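Local coordinates for protein beta-Ala-His dipeptidase (Homo sapiens, PDB 3DLJ) that hydrolyses Xaa-His dipeptides, above all carnosine and anserine, as a secreted metallopeptidase that binds two zinc ions per subunit, at residues Asp120-Asp125 against His456-Lys461; Thr30-Val35 against Pro126-Glu131; Leu111-Ala116 against Tyr137-Thr142; Leu448-Asp453 against Lys461-Asn466. All blocks are in the same frame, centred on the assembly; numbering follows the deposited sequence.

Interaction 1: Asp120-Asp125 against His456-Lys461. With ZN (zinc ion), chain C.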
loop_
_atom_site.group_PDB
_atom_site.type_symbol
_atom_site.label_atom_id
_atom_site.label_comp_id
_atom_site.label_asym_id
_atom_site.label_seq_id
_atom_site.Cartn_x
_atom_site.Cartn_y
_atom_site.Cartn_z
ATOM N N ASP A 120 -15.766 -7.192 11.680
ATOM C CA ASP A 120 -14.707 -7.947 11.000
ATOM C C ASP A 120 -13.726 -8.569 11.991
ATOM O O ASP A 120 -12.981 -9.462 11.618
ATOM C CB ASP A 120 -13.900 -7.070 10.027
ATOM C CG ASP A 120 -14.738 -6.465 8.908
ATOM O OD1 ASP A 120 -15.802 -7.047 8.549
ATOM O OD2 ASP A 120 -14.303 -5.387 8.383
ATOM N N GLY A 121 -13.711 -8.095 13.239
ATOM C CA GLY A 121 -12.820 -8.646 14.281
ATOM C C GLY A 121 -11.978 -7.602 15.011
ATOM O O GLY A 121 -10.938 -7.919 15.587
ATOM N N TRP A 122 -12.426 -6.352 14.983
ATOM C CA TRP A 122 -11.741 -5.245 15.663
ATOM C C TRP A 122 -12.019 -5.285 17.161
ATOM O O TRP A 122 -13.162 -5.480 17.567
ATOM C CB TRP A 122 -12.239 -3.916 15.109
ATOM C CG TRP A 122 -11.687 -3.534 13.763
ATOM C CD1 TRP A 122 -12.097 -3.992 12.533
ATOM C CD2 TRP A 122 -10.634 -2.596 13.512
ATOM N NE1 TRP A 122 -11.354 -3.394 11.537
ATOM C CE2 TRP A 122 -10.448 -2.538 12.112
ATOM C CE3 TRP A 122 -9.826 -1.798 14.336
ATOM C CZ2 TRP A 122 -9.489 -1.705 11.518
ATOM C CZ3 TRP A 122 -8.874 -0.988 13.747
ATOM C CH2 TRP A 122 -8.726 -0.932 12.348
ATOM N N LEU A 123 -10.975 -5.112 17.969
ATOM C CA LEU A 123 -11.103 -5.030 19.425
ATOM C C LEU A 123 -11.369 -3.602 19.873
ATOM O O LEU A 123 -11.628 -3.343 21.047
ATOM C CB LEU A 123 -9.831 -5.547 20.132
ATOM C CG LEU A 123 -9.229 -6.899 19.714
ATOM C CD1 LEU A 123 -8.095 -7.238 20.662
ATOM C CD2 LEU A 123 -10.256 -8.028 19.693
ATOM N N THR A 124 -11.275 -2.672 18.934
ATOM C CA THR A 124 -11.558 -1.265 19.176
ATOM C C THR A 124 -12.464 -0.781 18.061
ATOM O O THR A 124 -12.644 -1.460 17.044
ATOM C CB THR A 124 -10.263 -0.407 19.184
ATOM O OG1 THR A 124 -9.607 -0.502 17.911
ATOM C CG2 THR A 124 -9.302 -0.838 20.299
ATOM N N ASP A 125 -13.054 0.390 18.251
ATOM C CA ASP A 125 -13.794 1.043 17.182
ATOM C C ASP A 125 -12.765 1.531 16.133
ATOM O O ASP A 125 -11.929 2.389 16.441
ATOM C CB ASP A 125 -14.626 2.191 17.770
ATOM C CG ASP A 125 -15.434 2.926 16.724
ATOM O OD1 ASP A 125 -15.081 2.865 15.542
ATOM O OD2 ASP A 125 -16.420 3.600 17.080
ATOM N N HIS A 456 -4.656 -2.793 6.020
ATOM C CA HIS A 456 -5.726 -3.522 5.288
ATOM C C HIS A 456 -6.302 -4.688 6.095
ATOM O O HIS A 456 -6.837 -5.641 5.505
ATOM C CB HIS A 456 -5.206 -4.085 3.960
ATOM C CG HIS A 456 -4.760 -3.052 2.978
ATOM N ND1 HIS A 456 -4.777 -3.271 1.612
ATOM C CD2 HIS A 456 -4.276 -1.799 3.153
ATOM C CE1 HIS A 456 -4.342 -2.188 0.991
ATOM N NE2 HIS A 456 -4.029 -1.279 1.903
ATOM N N SER A 457 -6.155 -4.648 7.419
ATOM C CA SER A 457 -6.626 -5.709 8.306
ATOM C C SER A 457 -7.360 -5.110 9.478
ATOM O O SER A 457 -7.385 -3.894 9.632
ATOM C CB SER A 457 -5.451 -6.508 8.873
ATOM O OG SER A 457 -4.706 -7.051 7.808
ATOM N N GLN A 458 -7.932 -5.986 10.300
ATOM C CA GLN A 458 -8.517 -5.631 11.583
ATOM C C GLN A 458 -7.386 -5.239 12.507
ATOM O O GLN A 458 -6.305 -5.826 12.444
ATOM C CB GLN A 458 -9.253 -6.822 12.215
ATOM C CG GLN A 458 -10.079 -7.648 11.258
ATOM C CD GLN A 458 -9.325 -8.856 10.742
ATOM O OE1 GLN A 458 -8.152 -8.772 10.395
ATOM N NE2 GLN A 458 -10.005 -9.999 10.700
ATOM N N ASN A 459 -7.649 -4.256 13.364
ATOM C CA ASN A 459 -6.704 -3.816 14.400
ATOM C C ASN A 459 -5.391 -3.259 13.836
ATOM O O ASN A 459 -4.306 -3.530 14.361
ATOM C CB ASN A 459 -6.507 -4.934 15.440
ATOM C CG ASN A 459 -7.840 -5.423 16.016
ATOM O OD1 ASN A 459 -8.604 -4.631 16.557
ATOM N ND2 ASN A 459 -8.134 -6.707 15.864
ATOM N N GLU A 460 -5.515 -2.501 12.744
ATOM C CA GLU A 460 -4.457 -1.631 12.230
ATOM C C GLU A 460 -4.015 -0.622 13.296
ATOM O O GLU A 460 -4.835 -0.095 14.018
ATOM C CB GLU A 460 -4.958 -0.843 11.006
ATOM C CG GLU A 460 -3.868 0.015 10.391
ATOM C CD GLU A 460 -4.320 0.874 9.251
ATOM O OE1 GLU A 460 -5.435 0.659 8.683
ATOM O OE2 GLU A 460 -3.515 1.763 8.885
ATOM N N LYS A 461 -2.721 -0.346 13.356
ATOM C CA LYS A 461 -2.157 0.654 14.269
ATOM C C LYS A 461 -0.945 1.289 13.595
ATOM O O LYS A 461 -0.419 0.761 12.606
ATOM C CB LYS A 461 -1.693 -0.007 15.585
ATOM C CG LYS A 461 -0.706 -1.141 15.306
ATOM C CD LYS A 461 0.293 -1.349 16.371
ATOM C CE LYS A 461 1.280 -2.460 16.023
ATOM N NZ LYS A 461 2.538 -1.916 15.447
HETATM ZN ZN ZN C . -3.598 0.639 1.411
HETATM O O HOH W 1 -7.999 -2.565 17.764
#
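The indole of Trp122 turns one face to the backbone of 456-461: Asn459 N sits over its centre, 3.2 Å above the plane, and Gln458 CA lies nearer the rim, making a CH-pi contact 3.8 Å from the centroid of the indole's five-membered ring. At the ring's edge, in plane, is Thr124 OG1; Arg139 and Ala116 also touch the indole. With CG anti to its carbonyl carbon (chi1 -77°), the Trp122 ring lies against the Gln458-Asn459 backbone. The Asn459 amide works at both ends. Asn459 OD1 accepts a hydrogen bond from Leu123 N on a lone pair in the carbonyl plane (2.8 Å, 166° at the hydrogen), while Asn459 ND2 donates to Gly121 O at 3.1 Å, less straight. A water links Asn459 OD1, to which it donates, with Thr124 OG1. In this M20 metallopeptidase, the loop so held carries His456, whose NE2 binds zinc at 2.0 Å alongside Asp143 and Glu178. Replacing Trp122 with an alanine would probably leave the Gln458-Asn459 backbone without its flat support and open a gap beside Arg139. The Gln458 chain bends at chi2, and Gln458 NE2 donates to Asp120 O at 3.2 Å, from above the carbonyl plane.

Interaction 2: Thr30-Val35 against Pro126-Glu131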
loop_
_atom_site.group_PDB
_atom_site.type_symbol
_atom_site.label_atom_id
_atom_site.label_comp_id
_atom_site.label_asym_id
_atom_site.label_seq_id
_atom_site.Cartn_x
_atom_site.Cartn_y
_atom_site.Cartn_z
ATOM N N THR A 30 -4.342 15.213 16.474
ATOM C CA THR A 30 -4.677 15.482 15.079
ATOM C C THR A 30 -4.887 14.160 14.328
ATOM O O THR A 30 -5.849 14.021 13.574
ATOM C CB THR A 30 -3.630 16.321 14.364
ATOM O OG1 THR A 30 -3.488 17.567 15.056
ATOM C CG2 THR A 30 -4.061 16.596 12.925
ATOM N N LEU A 31 -4.022 13.177 14.565
ATOM C CA LEU A 31 -4.214 11.895 13.918
ATOM C C LEU A 31 -5.556 11.254 14.307
ATOM O O LEU A 31 -6.259 10.727 13.452
ATOM C CB LEU A 31 -3.019 10.965 14.175
ATOM C CG LEU A 31 -3.096 9.571 13.542
ATOM C CD1 LEU A 31 -3.291 9.655 12.026
ATOM C CD2 LEU A 31 -1.844 8.734 13.903
ATOM N N LYS A 32 -5.895 11.290 15.595
ATOM C CA LYS A 32 -7.190 10.824 16.099
ATOM C C LYS A 32 -8.360 11.486 15.339
ATOM O O LYS A 32 -9.307 10.803 14.927
ATOM C CB LYS A 32 -7.297 11.106 17.609
ATOM C CG LYS A 32 -8.590 10.598 18.270
ATOM C CD LYS A 32 -8.478 10.672 19.802
ATOM C CE LYS A 32 -9.430 9.674 20.494
ATOM N NZ LYS A 32 -10.779 10.266 20.720
ATOM N N GLU A 33 -8.254 12.802 15.126
ATOM C CA GLU A 33 -9.251 13.571 14.374
ATOM C C GLU A 33 -9.280 13.216 12.899
ATOM O O GLU A 33 -10.351 13.169 12.309
ATOM C CB GLU A 33 -9.025 15.067 14.525
ATOM C CG GLU A 33 -9.327 15.599 15.915
ATOM C CD GLU A 33 -8.740 16.981 16.162
ATOM O OE1 GLU A 33 -8.796 17.429 17.325
ATOM O OE2 GLU A 33 -8.216 17.622 15.213
ATOM N N TRP A 34 -8.126 12.977 12.284
ATOM C CA TRP A 34 -8.129 12.591 10.861
ATOM C C TRP A 34 -8.672 11.166 10.642
ATOM O O TRP A 34 -9.377 10.930 9.693
ATOM C CB TRP A 34 -6.751 12.785 10.198
ATOM C CG TRP A 34 -6.418 14.216 9.852
ATOM C CD1 TRP A 34 -6.848 15.341 10.498
ATOM C CD2 TRP A 34 -5.517 14.667 8.820
ATOM N NE1 TRP A 34 -6.300 16.459 9.920
ATOM C CE2 TRP A 34 -5.481 16.080 8.887
ATOM C CE3 TRP A 34 -4.743 14.012 7.847
ATOM C CZ2 TRP A 34 -4.716 16.859 8.009
ATOM C CZ3 TRP A 34 -3.975 14.787 6.966
ATOM C CH2 TRP A 34 -3.971 16.200 7.059
ATOM N N VAL A 35 -8.335 10.248 11.542
ATOM C CA VAL A 35 -8.809 8.866 11.531
ATOM C C VAL A 35 -10.345 8.745 11.706
ATOM O O VAL A 35 -10.977 7.861 11.127
ATOM C CB VAL A 35 -8.041 8.012 12.622
ATOM C CG1 VAL A 35 -8.843 6.750 13.024
ATOM C CG2 VAL A 35 -6.626 7.638 12.126
ATOM N N PRO A 126 -12.813 0.974 14.897
ATOM C CA PRO A 126 -11.801 1.266 13.857
ATOM C C PRO A 126 -11.543 2.752 13.597
ATOM O O PRO A 126 -10.449 3.122 13.202
ATOM C CB PRO A 126 -12.384 0.611 12.590
ATOM C CG PRO A 126 -13.770 0.231 12.919
ATOM C CD PRO A 126 -13.836 0.039 14.400
ATOM N N TYR A 127 -12.555 3.583 13.834
ATOM C CA TYR A 127 -12.497 5.012 13.555
ATOM C C TYR A 127 -12.327 5.877 14.807
ATOM O O TYR A 127 -12.447 7.108 14.753
ATOM C CB TYR A 127 -13.705 5.441 12.715
ATOM C CG TYR A 127 -13.669 4.851 11.319
ATOM C CD1 TYR A 127 -14.573 3.833 10.927
ATOM C CD2 TYR A 127 -12.708 5.266 10.402
ATOM C CE1 TYR A 127 -14.519 3.270 9.640
ATOM C CE2 TYR A 127 -12.650 4.714 9.115
ATOM C CZ TYR A 127 -13.540 3.720 8.743
ATOM O OH TYR A 127 -13.446 3.211 7.473
ATOM N N VAL A 128 -12.045 5.227 15.930
ATOM C CA VAL A 128 -11.686 5.947 17.165
ATOM C C VAL A 128 -10.241 5.556 17.491
ATOM O O VAL A 128 -10.019 4.441 17.970
ATOM C CB VAL A 128 -12.610 5.581 18.373
ATOM C CG1 VAL A 128 -12.136 6.298 19.647
ATOM C CG2 VAL A 128 -14.075 5.913 18.087
ATOM N N LEU A 129 -9.277 6.446 17.218
ATOM C CA LEU A 129 -7.854 6.152 17.525
ATOM C C LEU A 129 -7.737 5.845 19.022
ATOM O O LEU A 129 -8.108 6.660 19.852
ATOM C CB LEU A 129 -6.908 7.299 17.116
ATOM C CG LEU A 129 -5.384 7.046 17.077
ATOM C CD1 LEU A 129 -4.954 6.292 15.798
ATOM C CD2 LEU A 129 -4.572 8.354 17.226
ATOM N N THR A 130 -7.261 4.645 19.344
ATOM C CA THR A 130 -7.153 4.173 20.725
ATOM C C THR A 130 -5.687 3.791 20.977
ATOM O O THR A 130 -5.116 2.980 20.241
ATOM C CB THR A 130 -8.111 2.937 20.950
ATOM O OG1 THR A 130 -9.447 3.259 20.518
ATOM C CG2 THR A 130 -8.147 2.493 22.415
ATOM N N GLU A 131 -5.056 4.393 21.978
ATOM C CA GLU A 131 -3.671 4.047 22.292
ATOM C C GLU A 131 -3.646 2.919 23.290
ATOM O O GLU A 131 -4.290 3.001 24.325
ATOM C CB GLU A 131 -2.893 5.248 22.851
ATOM C CG GLU A 131 -1.394 4.957 22.993
ATOM C CD GLU A 131 -0.533 6.212 23.131
ATOM O OE1 GLU A 131 -1.080 7.320 23.336
ATOM O OE2 GLU A 131 0.699 6.093 23.022
HETATM O O HOH W 2 -10.313 8.763 15.840
#
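The last turns of helix 24-35 lie against the loop that leads into strand 130-132, with the CA atoms of Lys32 and Leu129 4.9 Å apart and those of Val35 and Tyr127 5.7 Å apart. Leu129 is the main apolar contributor from the loop. Leu129 CB rests 3.7 Å from Lys32 CA, and Leu129 CD2 lies over the helix backbone, 3.6 Å from Lys32 N. Leu129 CD2 also meets Leu31 CG at 4.2 Å, the two leucine side chains crossing at about a right angle, whereas the CD1 branch faces Val35 CG2. With CG anti to the backbone N (chi1 -177°), the Lys32 side chain slants across the Leu129 side chain, and its CE comes 3.4 Å from Leu129 O; the methylenes, rather than the ammonium group, therefore make this contact. At the other end, Val35 CG1 packs on the loop backbone near Pro126 O, and Val35 O approaches the edge of the Tyr127 ring, in its plane, 3.2 Å from CD2. The polar backbone atoms are joined through one water: it donates to Lys32 O and Tyr127 O and accepts from Leu129 N, the last at 2.9 Å. Thus the direct contact is mostly apolar, with the water bridging helix and loop. Around it, Leu31 also touches Lys145 and Leu149 of helix 141-160, Trp34 packs on helix 46-65, and Leu129 reaches Leu136 of strand 135-137, the middle strand of the three-stranded antiparallel sheet.

Interaction 3: Leu111-Ala116 against Tyr137-Thr142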
loop_
_atom_site.group_PDB
_atom_site.type_symbol
_atom_site.label_atom_id
_atom_site.label_comp_id
_atom_site.label_asym_id
_atom_site.label_seq_id
_atom_site.Cartn_x
_atom_site.Cartn_y
_atom_site.Cartn_z
ATOM N N LEU A 111 -5.324 10.014 1.433
ATOM C CA LEU A 111 -6.140 10.170 2.649
ATOM C C LEU A 111 -7.433 9.342 2.637
ATOM O O LEU A 111 -8.237 9.424 3.563
ATOM C CB LEU A 111 -6.394 11.649 2.943
ATOM C CG LEU A 111 -5.108 12.372 3.378
ATOM C CD1 LEU A 111 -5.379 13.851 3.440
ATOM C CD2 LEU A 111 -4.620 11.883 4.732
ATOM N N ASP A 112 -7.595 8.509 1.609
ATOM C CA ASP A 112 -8.599 7.445 1.641
ATOM C C ASP A 112 -8.060 6.194 2.333
ATOM O O ASP A 112 -6.849 5.924 2.321
ATOM C CB ASP A 112 -9.099 7.087 0.227
ATOM C CG ASP A 112 -8.001 6.550 -0.655
ATOM O OD1 ASP A 112 -6.909 7.180 -0.709
ATOM O OD2 ASP A 112 -8.218 5.487 -1.288
ATOM N N VAL A 113 -8.992 5.443 2.927
ATOM C CA VAL A 113 -8.695 4.225 3.687
ATOM C C VAL A 113 -9.503 3.013 3.132
ATOM O O VAL A 113 -10.538 3.181 2.429
ATOM C CB VAL A 113 -8.969 4.438 5.217
ATOM C CG1 VAL A 113 -8.034 5.497 5.802
ATOM C CG2 VAL A 113 -10.413 4.840 5.450
ATOM N N GLN A 114 -8.985 1.813 3.419
ATOM C CA GLN A 114 -9.679 0.540 3.236
ATOM C C GLN A 114 -10.883 0.499 4.182
ATOM O O GLN A 114 -10.812 1.061 5.282
ATOM C CB GLN A 114 -8.738 -0.630 3.556
ATOM C CG GLN A 114 -7.737 -0.966 2.438
ATOM C CD GLN A 114 -8.408 -1.637 1.219
ATOM O OE1 GLN A 114 -9.237 -2.528 1.371
ATOM N NE2 GLN A 114 -8.049 -1.200 0.022
ATOM N N PRO A 115 -11.987 -0.164 3.768
ATOM C CA PRO A 115 -13.144 -0.313 4.656
ATOM C C PRO A 115 -12.759 -0.924 6.005
ATOM O O PRO A 115 -11.803 -1.690 6.098
ATOM C CB PRO A 115 -14.050 -1.284 3.897
ATOM C CG PRO A 115 -13.717 -1.069 2.458
ATOM C CD PRO A 115 -12.210 -0.811 2.463
ATOM N N ALA A 116 -13.499 -0.568 7.044
ATOM C CA ALA A 116 -13.324 -1.157 8.346
ATOM C C ALA A 116 -14.681 -1.345 8.989
ATOM O O ALA A 116 -15.393 -0.378 9.310
ATOM C CB ALA A 116 -12.447 -0.281 9.209
ATOM N N TYR A 137 -4.231 2.563 17.592
ATOM C CA TYR A 137 -5.078 1.659 16.803
ATOM C C TYR A 137 -6.199 2.398 16.095
ATOM O O TYR A 137 -6.907 3.189 16.715
ATOM C CB TYR A 137 -5.691 0.590 17.708
ATOM C CG TYR A 137 -4.729 -0.501 18.081
ATOM C CD1 TYR A 137 -4.050 -0.485 19.291
ATOM C CD2 TYR A 137 -4.513 -1.571 17.220
ATOM C CE1 TYR A 137 -3.164 -1.508 19.626
ATOM C CE2 TYR A 137 -3.631 -2.581 17.541
ATOM C CZ TYR A 137 -2.976 -2.555 18.736
ATOM O OH TYR A 137 -2.097 -3.582 19.015
ATOM N N GLY A 138 -6.371 2.126 14.800
ATOM C CA GLY A 138 -7.396 2.785 14.031
ATOM C C GLY A 138 -7.164 2.584 12.559
ATOM O O GLY A 138 -6.018 2.404 12.121
ATOM N N ARG A 139 -8.241 2.610 11.786
ATOM C CA ARG A 139 -8.120 2.486 10.335
ATOM C C ARG A 139 -7.461 3.738 9.720
ATOM O O ARG A 139 -7.915 4.865 9.934
ATOM C CB ARG A 139 -9.496 2.195 9.699
ATOM C CG ARG A 139 -9.522 2.355 8.191
ATOM C CD ARG A 139 -8.566 1.331 7.477
ATOM N NE ARG A 139 -9.212 0.023 7.332
ATOM C CZ ARG A 139 -8.754 -1.136 7.809
ATOM N NH1 ARG A 139 -9.469 -2.230 7.603
ATOM N NH2 ARG A 139 -7.582 -1.227 8.468
ATOM N N GLY A 140 -6.392 3.524 8.951
ATOM C CA GLY A 140 -5.616 4.628 8.368
ATOM C C GLY A 140 -4.465 5.129 9.229
ATOM O O GLY A 140 -3.787 6.082 8.843
ATOM N N ALA A 141 -4.253 4.525 10.399
ATOM C CA ALA A 141 -3.174 4.967 11.314
ATOM C C ALA A 141 -1.805 4.885 10.660
ATOM O O ALA A 141 -1.026 5.831 10.740
ATOM C CB ALA A 141 -3.183 4.166 12.634
ATOM N N THR A 142 -1.514 3.745 10.033
ATOM C CA THR A 142 -0.283 3.559 9.247
ATOM C C THR A 142 -0.542 3.800 7.725
ATOM O O THR A 142 0.318 4.322 7.023
ATOM C CB THR A 142 0.352 2.156 9.487
ATOM O OG1 THR A 142 1.782 2.256 9.427
ATOM C CG2 THR A 142 -0.102 1.142 8.446
#
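Val113 packs along the aliphatic part of Arg139, its CB 3.7 Å from Arg139 CG, the two side chains running past each other in opposite directions. The loop 111-116 follows strand 104-110 of the zinc-peptidase domain and carries Asp112, probably an active-site residue, as in related enzymes; the loop faces a type II beta turn, Gly138 to Ala141, leading into helix 141-160. Gly140 takes the third position of that turn with phi 90°, and Val113 CG1 lies 3.6 Å from Gly140 CA, so close that a CB there would clash with the valine. Beyond Val113, the Arg139 chain bends at chi2 and chi3, turning the guanidinium edge toward the carbonyl oxygens of Gln114 and Pro115. Ala116 CB fills in against the bend, 3.9 Å from Arg139 CB. Arg139 NE donates to Gln114 O from well above that carbonyl's plane, and more weakly to Pro115 O. NH2 forms a salt bridge with Glu460 and bonds Ser457 O, tying this loop to the zinc-ligand loop, while the amide of Gln114 turns to Glu178, a zinc ligand. The straightest bond across the contact is Arg139 NH1 to Pro115 O, 2.8 Å and 167° at the hydrogen, with the oxygen in the guanidinium plane.

Interaction 4: Leu448-Asp453 against Lys461-Asn466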
loop_
_atom_site.group_PDB
_atom_site.type_symbol
_atom_site.label_atom_id
_atom_site.label_comp_id
_atom_site.label_asym_id
_atom_site.label_seq_id
_atom_site.Cartn_x
_atom_site.Cartn_y
_atom_site.Cartn_z
ATOM N N LEU A 448 7.558 4.340 7.429
ATOM C CA LEU A 448 7.412 4.719 8.847
ATOM C C LEU A 448 6.775 3.608 9.680
ATOM O O LEU A 448 6.927 3.573 10.910
ATOM C CB LEU A 448 6.602 6.017 9.031
ATOM C CG LEU A 448 7.173 7.391 8.664
ATOM C CD1 LEU A 448 6.479 8.493 9.479
ATOM C CD2 LEU A 448 8.640 7.418 8.891
ATOM N N GLY A 449 6.084 2.691 9.010
ATOM C CA GLY A 449 5.376 1.626 9.696
ATOM C C GLY A 449 6.224 0.491 10.231
ATOM O O GLY A 449 7.287 0.188 9.698
ATOM N N ALA A 450 5.759 -0.135 11.310
ATOM C CA ALA A 450 6.384 -1.363 11.784
ATOM C C ALA A 450 5.804 -2.539 11.029
ATOM O O ALA A 450 4.698 -2.470 10.491
ATOM C CB ALA A 450 6.229 -1.556 13.302
ATOM N N VAL A 451 6.559 -3.627 11.034
ATOM C CA VAL A 451 6.229 -4.873 10.334
ATOM C C VAL A 451 4.858 -5.404 10.739
ATOM O O VAL A 451 4.152 -6.017 9.927
ATOM C CB VAL A 451 7.372 -5.935 10.600
ATOM C CG1 VAL A 451 7.394 -6.402 12.064
ATOM C CG2 VAL A 451 7.285 -7.106 9.631
ATOM N N ASP A 452 4.458 -5.135 11.987
ATOM C CA ASP A 452 3.207 -5.667 12.514
ATOM C C ASP A 452 2.035 -4.659 12.594
ATOM O O ASP A 452 1.083 -4.848 13.355
ATOM C CB ASP A 452 3.458 -6.330 13.861
ATOM C CG ASP A 452 3.883 -5.333 14.952
ATOM O OD1 ASP A 452 4.274 -4.193 14.640
ATOM O OD2 ASP A 452 3.814 -5.709 16.136
ATOM N N ASP A 453 2.098 -3.610 11.778
ATOM C CA ASP A 453 1.091 -2.539 11.801
ATOM C C ASP A 453 -0.282 -2.991 11.346
ATOM O O ASP A 453 -1.268 -2.400 11.737
ATOM C CB ASP A 453 1.562 -1.330 10.994
ATOM C CG ASP A 453 2.501 -0.398 11.795
ATOM O OD1 ASP A 453 2.857 -0.697 12.937
ATOM O OD2 ASP A 453 2.896 0.658 11.284
ATOM N N LYS A 461 -2.721 -0.346 13.356
ATOM C CA LYS A 461 -2.157 0.654 14.269
ATOM C C LYS A 461 -0.945 1.289 13.595
ATOM O O LYS A 461 -0.419 0.761 12.606
ATOM C CB LYS A 461 -1.693 -0.007 15.585
ATOM C CG LYS A 461 -0.706 -1.141 15.306
ATOM C CD LYS A 461 0.293 -1.349 16.371
ATOM C CE LYS A 461 1.280 -2.460 16.023
ATOM N NZ LYS A 461 2.538 -1.916 15.447
ATOM N N ILE A 462 -0.504 2.415 14.152
ATOM C CA ILE A 462 0.858 2.856 14.019
ATOM C C ILE A 462 1.381 3.013 15.443
ATOM O O ILE A 462 0.626 3.448 16.333
ATOM C CB ILE A 462 1.009 4.160 13.172
ATOM C CG1 ILE A 462 2.492 4.372 12.791
ATOM C CG2 ILE A 462 0.373 5.400 13.886
ATOM C CD1 ILE A 462 2.742 5.504 11.851
ATOM N N ASN A 463 2.640 2.625 15.686
ATOM C CA ASN A 463 3.268 2.917 16.980
ATOM C C ASN A 463 3.495 4.417 17.185
ATOM O O ASN A 463 3.937 5.106 16.268
ATOM C CB ASN A 463 4.603 2.165 17.151
ATOM C CG ASN A 463 4.451 0.664 17.010
ATOM O OD1 ASN A 463 3.364 0.122 17.177
ATOM N ND2 ASN A 463 5.544 -0.018 16.708
ATOM N N ARG A 464 3.197 4.920 18.387
ATOM C CA ARG A 464 3.488 6.325 18.721
ATOM C C ARG A 464 4.958 6.673 18.431
ATOM O O ARG A 464 5.259 7.742 17.894
ATOM C CB ARG A 464 3.152 6.631 20.191
ATOM C CG ARG A 464 3.529 8.044 20.614
ATOM C CD ARG A 464 3.449 8.273 22.130
ATOM N NE ARG A 464 2.086 8.576 22.548
ATOM C CZ ARG A 464 1.569 9.797 22.671
ATOM N NH1 ARG A 464 0.314 9.920 23.059
ATOM N NH2 ARG A 464 2.286 10.887 22.410
ATOM N N TRP A 465 5.864 5.757 18.772
ATOM C CA TRP A 465 7.288 5.984 18.565
ATOM C C TRP A 465 7.629 6.167 17.089
ATOM O O TRP A 465 8.375 7.092 16.734
ATOM C CB TRP A 465 8.080 4.840 19.165
ATOM C CG TRP A 465 9.565 4.990 19.135
ATOM C CD1 TRP A 465 10.352 5.687 20.030
ATOM C CD2 TRP A 465 10.465 4.368 18.208
ATOM N NE1 TRP A 465 11.680 5.552 19.688
ATOM C CE2 TRP A 465 11.778 4.750 18.579
ATOM C CE3 TRP A 465 10.287 3.545 17.084
ATOM C CZ2 TRP A 465 12.915 4.330 17.866
ATOM C CZ3 TRP A 465 11.419 3.121 16.377
ATOM C CH2 TRP A 465 12.715 3.510 16.776
ATOM N N ASN A 466 7.068 5.306 16.237
ATOM C CA ASN A 466 7.234 5.416 14.785
ATOM C C ASN A 466 6.669 6.701 14.202
ATOM O O ASN A 466 7.282 7.306 13.319
ATOM C CB ASN A 466 6.583 4.246 14.085
ATOM C CG ASN A 466 7.304 2.958 14.330
ATOM O OD1 ASN A 466 7.480 2.538 15.467
ATOM N ND2 ASN A 466 7.698 2.296 13.255
HETATM O O HOH W 3 4.274 1.323 13.604
#
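Charge pairing centres on Lys461, whose ammonium group forms salt bridges with Asp452 and Asp453. Lys461 NZ meets Asp453 OD1 at 2.8 Å nearly end-on to the C-O bond, but approaches Asp452 OD1, at 3.0 Å, from above the carboxylate plane. Asn463 OD1 is a third acceptor for NZ. Lys461 places CG between its backbone N and carbonyl carbon (chi1 55°), and further bends at chi2 and chi4 bring NZ back to these oxygens. A methionine in place of Lys461 would probably leave the Asp452 and Asp453 carboxylates without their shared cation and Asn463 OD1 without this donor. Among the uncharged hydrogen bonds, Lys461 N donates to Asp453 O at 3.0 Å, and Asn466 ND2 to Leu448 O at 2.8 Å, with the oxygen in the Asn466 amide plane. A water donates to Asp453 OD1 and accepts from Ala450 N and Asn463 N, bridging the type I turn 450-453 and the strand end. Carbon-to-polar van der Waals contacts are fewer: Ala450 CB rests 3.8 Å from Asn463 ND2, and Ile462 CG1 lies 4.0 Å from Asp453 OD2. The loop thus packs where strand 461-463, an outer strand of the three-stranded antiparallel sheet, passes into helix 464-482. Asp453 OD2 also bonds Thr142 of helix 141-160, Ile462 packs on Leu136 of strand 135-137, and Leu448 touches Leu473 and Phe474 of helix 464-482.

How the interactions relate
Interactions 2, 3 and 4 are buried, whereas interaction 1 is partly exposed. Chemistry follows place: interaction 2 is mainly apolar packing of helix on loop, interaction 3 mixes apolar packing with arginine-to-carbonyl bonds, interaction 4 rests on a salt-bridge network, and interaction 1 joins loops by amide bonds and an indole face. Interactions 2 and 4 reach opposite outer strands of one three-stranded sheet and meet through the salt bridge of Glu131 with Arg464. Probable hydrogen bonds join interaction 3 to its neighbours: Gly138 N to Glu460 O of interaction 1, and Arg139 N to Pro126 O of interaction 2 at 2.7 Å. Lys461 ends the 456-461 segment of interaction 1 without touching 120-125 and carries interaction 4.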